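Local atomic coordinates of uronate isomerase (Caulobacter crescentus, PDB entry 2Q01), a protein that catalyses the isomerisation of D-glucuronate to D-fructuronate and of D-galacturonate to D-tagaturonate in pentose and glucuronate interconversion. Residues P310-H316 against A330-T336; H254-A260 against E285-A289. All coordinates share one frame; numbering follows the deposited sequence.

Interaction 1 (P310-H316 against A330-T336); sequences PGSHRNH and ADIPMRT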
# COMPACT_ATOMS: atom_id res chain seq x y z
N PRO B 310 -5.84 -15.36 8.16
CA PRO B 310 -5.72 -14.58 9.39
C PRO B 310 -6.09 -13.10 9.26
O PRO B 310 -6.22 -12.57 8.15
CB PRO B 310 -4.24 -14.71 9.71
CG PRO B 310 -3.57 -14.82 8.35
CD PRO B 310 -4.61 -15.25 7.35
N GLY B 311 -6.27 -12.44 10.41
CA GLY B 311 -6.24 -10.99 10.48
C GLY B 311 -7.57 -10.27 10.52
O GLY B 311 -7.65 -9.09 10.19
N SER B 312 -8.61 -10.98 10.93
CA SER B 312 -9.92 -10.37 11.07
C SER B 312 -10.26 -10.06 12.53
O SER B 312 -10.22 -10.94 13.38
CB SER B 312 -10.99 -11.28 10.44
OG SER B 312 -12.25 -10.65 10.47
N HIS B 313 -10.55 -8.79 12.79
CA HIS B 313 -11.10 -8.35 14.07
C HIS B 313 -12.59 -8.64 14.05
O HIS B 313 -13.38 -7.81 13.62
CB HIS B 313 -10.89 -6.85 14.24
CG HIS B 313 -11.09 -6.35 15.64
ND1 HIS B 313 -12.30 -6.40 16.28
CD2 HIS B 313 -10.23 -5.77 16.51
CE1 HIS B 313 -12.18 -5.90 17.50
NE2 HIS B 313 -10.93 -5.50 17.65
N ARG B 314 -12.96 -9.83 14.52
CA ARG B 314 -14.34 -10.26 14.46
C ARG B 314 -15.18 -9.59 15.53
O ARG B 314 -14.68 -9.28 16.61
CB ARG B 314 -14.45 -11.79 14.55
CG ARG B 314 -13.71 -12.48 13.41
CD ARG B 314 -14.05 -13.95 13.28
NE ARG B 314 -13.16 -14.62 12.33
CZ ARG B 314 -13.35 -14.66 11.01
NH1 ARG B 314 -14.41 -14.08 10.45
NH2 ARG B 314 -12.47 -15.29 10.24
N ASN B 315 -16.44 -9.33 15.19
CA ASN B 315 -17.45 -8.79 16.09
C ASN B 315 -17.06 -7.44 16.69
O ASN B 315 -17.15 -7.23 17.90
CB ASN B 315 -17.81 -9.82 17.18
CG ASN B 315 -18.15 -11.18 16.61
OD1 ASN B 315 -18.94 -11.29 15.67
ND2 ASN B 315 -17.55 -12.22 17.16
N HIS B 316 -16.62 -6.55 15.81
CA HIS B 316 -16.14 -5.22 16.18
C HIS B 316 -17.24 -4.35 16.80
O HIS B 316 -16.99 -3.58 17.71
CB HIS B 316 -15.55 -4.54 14.95
CG HIS B 316 -14.79 -3.29 15.24
ND1 HIS B 316 -15.37 -2.04 15.24
CD2 HIS B 316 -13.48 -3.10 15.53
CE1 HIS B 316 -14.46 -1.13 15.53
NE2 HIS B 316 -13.30 -1.75 15.70
N ALA B 330 -19.72 -6.93 10.76
CA ALA B 330 -18.92 -6.05 11.60
C ALA B 330 -17.55 -6.64 11.89
O ALA B 330 -16.99 -6.40 12.95
CB ALA B 330 -19.65 -5.72 12.87
N ASP B 331 -17.01 -7.41 10.94
CA ASP B 331 -15.66 -7.97 11.07
C ASP B 331 -14.69 -7.16 10.21
O ASP B 331 -14.76 -7.19 8.98
CB ASP B 331 -15.62 -9.46 10.68
CG ASP B 331 -16.71 -10.29 11.37
OD1 ASP B 331 -17.18 -9.90 12.47
OD2 ASP B 331 -17.10 -11.33 10.82
N ILE B 332 -13.80 -6.43 10.87
CA ILE B 332 -12.92 -5.45 10.24
C ILE B 332 -11.50 -6.03 10.15
O ILE B 332 -11.04 -6.64 11.10
CB ILE B 332 -12.91 -4.11 11.05
CG1 ILE B 332 -14.33 -3.68 11.48
CG2 ILE B 332 -12.22 -2.98 10.29
CD1 ILE B 332 -15.32 -3.36 10.33
N PRO B 333 -10.83 -5.88 8.99
CA PRO B 333 -9.44 -6.33 8.86
C PRO B 333 -8.46 -5.63 9.80
O PRO B 333 -8.67 -4.48 10.18
CB PRO B 333 -9.09 -5.95 7.42
CG PRO B 333 -10.38 -5.89 6.72
CD PRO B 333 -11.34 -5.34 7.72
N MET B 334 -7.41 -6.36 10.15
CA MET B 334 -6.33 -5.85 11.00
C MET B 334 -5.03 -5.88 10.22
O MET B 334 -4.88 -6.65 9.27
CB MET B 334 -6.16 -6.72 12.23
CG MET B 334 -7.31 -6.71 13.20
SD MET B 334 -6.92 -7.63 14.70
CE MET B 334 -7.04 -9.32 14.12
N ARG B 335 -4.08 -5.04 10.64
CA ARG B 335 -2.71 -5.07 10.16
C ARG B 335 -2.14 -6.44 10.54
O ARG B 335 -2.20 -6.84 11.70
CB ARG B 335 -1.93 -3.93 10.81
CG ARG B 335 -0.42 -3.97 10.69
CD ARG B 335 0.19 -2.67 11.21
NE ARG B 335 -0.43 -2.24 12.46
CZ ARG B 335 -0.42 -0.99 12.92
NH1 ARG B 335 0.18 -0.02 12.25
NH2 ARG B 335 -1.02 -0.72 14.07
N THR B 336 -1.62 -7.17 9.55
CA THR B 336 -1.19 -8.56 9.73
C THR B 336 0.29 -8.77 9.40
O THR B 336 0.84 -8.13 8.51
CB THR B 336 -2.09 -9.51 8.90
OG1 THR B 336 -3.46 -9.14 9.08
CG2 THR B 336 -1.92 -10.97 9.32
O HOH W 1 -4.74 -10.50 7.15
O HOH W 2 -18.19 -12.71 13.12
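Residues 310-316 and 330-336 run antiparallel as a short two-stranded ribbon: His313 and Ile332 form a hydrogen-bonded pair, Ser312 and Pro333 the adjoining non-hydrogen-bonded one, and Met334 N to Gly311 O (2.7 Å) and His316 N to Ala330 O (2.9 Å) carry the pairing outward. Asp331 serves three partners: Asn315, Arg314 and a water. Its CG is anti to the carbonyl carbon (chi1 -50°), which brings the carboxylate across to the backbone at Asn315. There Asp331 OD1 accepts the N-H of Asn315, N to OD1 2.9 Å and nearly straight at 178°, on its anti side but out of the carboxylate plane. OD2 of Asp331 lies near the guanidinium plane of Arg314, a long salt bridge of 3.9 Å to NH1, with the two flat groups nearly perpendicular. The water lies between Asp331 OD2 and Asn315 OD1. On the side of the ribbon carrying His313 and Ile332, Ile332 CG1 sits over one face of the His316 ring, 4.2 Å from its centroid, while His316 CD2 lies over the rim of one face of the His313 ring. Both nitrogens of His316 bond to the second subunit, ND1 to Tyr378 OH and NE2 to Val339 O of that neighbouring chain. At the far end Thr336 OG1 comes within 3.6 Å of Gly311 CA and donates to Met334 O; a water joins it to Pro310 O. The ribbon is an excursion, with helix 318-323 at its turn, from the connection that follows strand 305-308 of the TIM barrel, and it forms part of the subunit interface.

Interaction 2 (H254-A260 against E285-A289); sequences HPTAATA and ELFRA
Its chain bent at chi2 (-63°), Glu285 brings its carboxylate from helix 281-302 to Thr256, whose OG1 donates to Glu285 OE1 at 2.7 Å on the syn side. The anti lone pair of the same oxygen takes Arg288 NH1 at 2.9 Å, almost in the guanidinium plane, so two donors grip Glu285 OE1, while OE2 rests 3.6 Å from Ala258 CB. With alanine in place of Glu285, the Thr256 hydroxyl is likely to lose its acceptor and the Arg288 guanidinium its in-plane partner. Leu286 points its CB away, but its CD2 comes back to meet Ala260 CB. The helix belongs to the beta-alpha-beta crossover that joins neighbouring parallel strands 249-252 and 305-308 of the TIM barrel, and residues 254-260 are the loop leaving the first. Arg288 lays its CB over a face of the His254 ring, 4.1 Å from the centroid, and its O is 3.2 Å from His254 CE1. Its guanidinium is sandwiched between Pro255 CG and the Glu285 backbone N; NH2 forms salt bridges with Asp204 and Glu206. Ala289 fits its CB between Ala258 and Ala260, with CA 3.2 Å from Ala258 O, and its O accepts a weak hydrogen bond from Ala260 N.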
# COMPACT_ATOMS: atom_id res chain seq x y z
N HIS B 254 -7.74 -17.51 12.27
CA HIS B 254 -7.20 -17.03 13.52
C HIS B 254 -7.05 -15.52 13.46
O HIS B 254 -7.03 -14.96 12.36
CB HIS B 254 -5.84 -17.69 13.79
CG HIS B 254 -5.91 -19.15 14.09
ND1 HIS B 254 -4.79 -19.92 14.31
CD2 HIS B 254 -6.97 -20.00 14.19
CE1 HIS B 254 -5.15 -21.17 14.55
NE2 HIS B 254 -6.47 -21.24 14.48
N PRO B 255 -6.96 -14.83 14.63
CA PRO B 255 -6.65 -13.39 14.66
C PRO B 255 -5.29 -13.03 14.06
O PRO B 255 -5.13 -11.95 13.50
CB PRO B 255 -6.64 -13.07 16.16
CG PRO B 255 -7.42 -14.14 16.80
CD PRO B 255 -7.18 -15.36 15.99
N THR B 256 -4.32 -13.93 14.20
CA THR B 256 -2.97 -13.69 13.70
C THR B 256 -2.51 -14.87 12.86
O THR B 256 -3.15 -15.92 12.82
CB THR B 256 -1.96 -13.51 14.85
OG1 THR B 256 -1.97 -14.67 15.68
CG2 THR B 256 -2.29 -12.27 15.68
N ALA B 257 -1.37 -14.69 12.18
CA ALA B 257 -0.75 -15.76 11.42
C ALA B 257 0.28 -16.52 12.25
O ALA B 257 1.03 -17.35 11.73
CB ALA B 257 -0.11 -15.20 10.15
N ALA B 258 0.30 -16.24 13.56
CA ALA B 258 1.32 -16.75 14.48
C ALA B 258 1.34 -18.26 14.53
O ALA B 258 0.29 -18.90 14.58
CB ALA B 258 1.11 -16.19 15.87
N THR B 259 2.55 -18.83 14.45
CA THR B 259 2.78 -20.27 14.63
C THR B 259 3.78 -20.47 15.77
O THR B 259 4.51 -19.55 16.14
CB THR B 259 3.30 -20.95 13.35
OG1 THR B 259 4.60 -20.43 13.01
CG2 THR B 259 2.36 -20.73 12.17
N ALA B 260 3.82 -21.68 16.33
CA ALA B 260 4.78 -22.00 17.40
C ALA B 260 5.33 -23.41 17.25
O ALA B 260 4.74 -24.24 16.57
CB ALA B 260 4.14 -21.82 18.77
N GLU B 285 -3.48 -17.08 22.38
CA GLU B 285 -2.67 -16.83 21.19
C GLU B 285 -1.65 -17.92 20.95
O GLU B 285 -1.48 -18.36 19.81
CB GLU B 285 -1.91 -15.51 21.32
CG GLU B 285 -2.31 -14.42 20.34
CD GLU B 285 -2.02 -14.80 18.89
OE1 GLU B 285 -2.99 -15.14 18.18
OE2 GLU B 285 -0.84 -14.75 18.47
N LEU B 286 -0.98 -18.34 22.01
CA LEU B 286 0.07 -19.35 21.95
C LEU B 286 -0.50 -20.70 21.54
O LEU B 286 0.13 -21.42 20.76
CB LEU B 286 0.79 -19.48 23.30
CG LEU B 286 2.32 -19.65 23.36
CD1 LEU B 286 2.74 -20.20 24.71
CD2 LEU B 286 2.91 -20.52 22.26
N PHE B 287 -1.68 -21.04 22.05
CA PHE B 287 -2.31 -22.31 21.72
C PHE B 287 -2.78 -22.34 20.28
O PHE B 287 -2.56 -23.32 19.59
CB PHE B 287 -3.45 -22.64 22.68
CG PHE B 287 -4.03 -24.01 22.49
CD1 PHE B 287 -3.31 -25.15 22.86
CD2 PHE B 287 -5.31 -24.17 21.96
CE1 PHE B 287 -3.85 -26.43 22.69
CE2 PHE B 287 -5.86 -25.44 21.78
CZ PHE B 287 -5.13 -26.57 22.15
N ARG B 288 -3.41 -21.25 19.83
CA ARG B 288 -3.79 -21.09 18.42
C ARG B 288 -2.59 -21.17 17.47
O ARG B 288 -2.66 -21.79 16.41
CB ARG B 288 -4.54 -19.78 18.21
CG ARG B 288 -5.95 -19.78 18.75
CD ARG B 288 -6.71 -18.54 18.32
NE ARG B 288 -5.96 -17.31 18.55
CZ ARG B 288 -6.16 -16.46 19.56
NH1 ARG B 288 -5.42 -15.37 19.67
NH2 ARG B 288 -7.10 -16.70 20.46
N ALA B 289 -1.48 -20.55 17.88
CA ALA B 289 -0.19 -20.68 17.22
C ALA B 289 0.35 -22.12 17.21
O ALA B 289 0.79 -22.61 16.17
CB ALA B 289 0.83 -19.73 17.86

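In the fold
Both segments of interaction 2 precede those of interaction 1 in the chain, and the two centres are about 14 Å apart. Strands 249-252 and 305-308, neighbours in one parallel sheet of the barrel, lead into residues 254-260 and 310-316; helix 281-302, which supplies residues 285-289, comes between these strands in the chain. The two loops touch directly: Gly311 N is 3.3 Å from His254 O, a probable hydrogen bond, and Pro310 CB packs against Thr256 O. Interaction 2 thus ties its loop to the outer helix 281-302 of the same subunit. Interaction 1 lies at the interface with the second subunit, while no other chain of the assembly touches the segments of interaction 2.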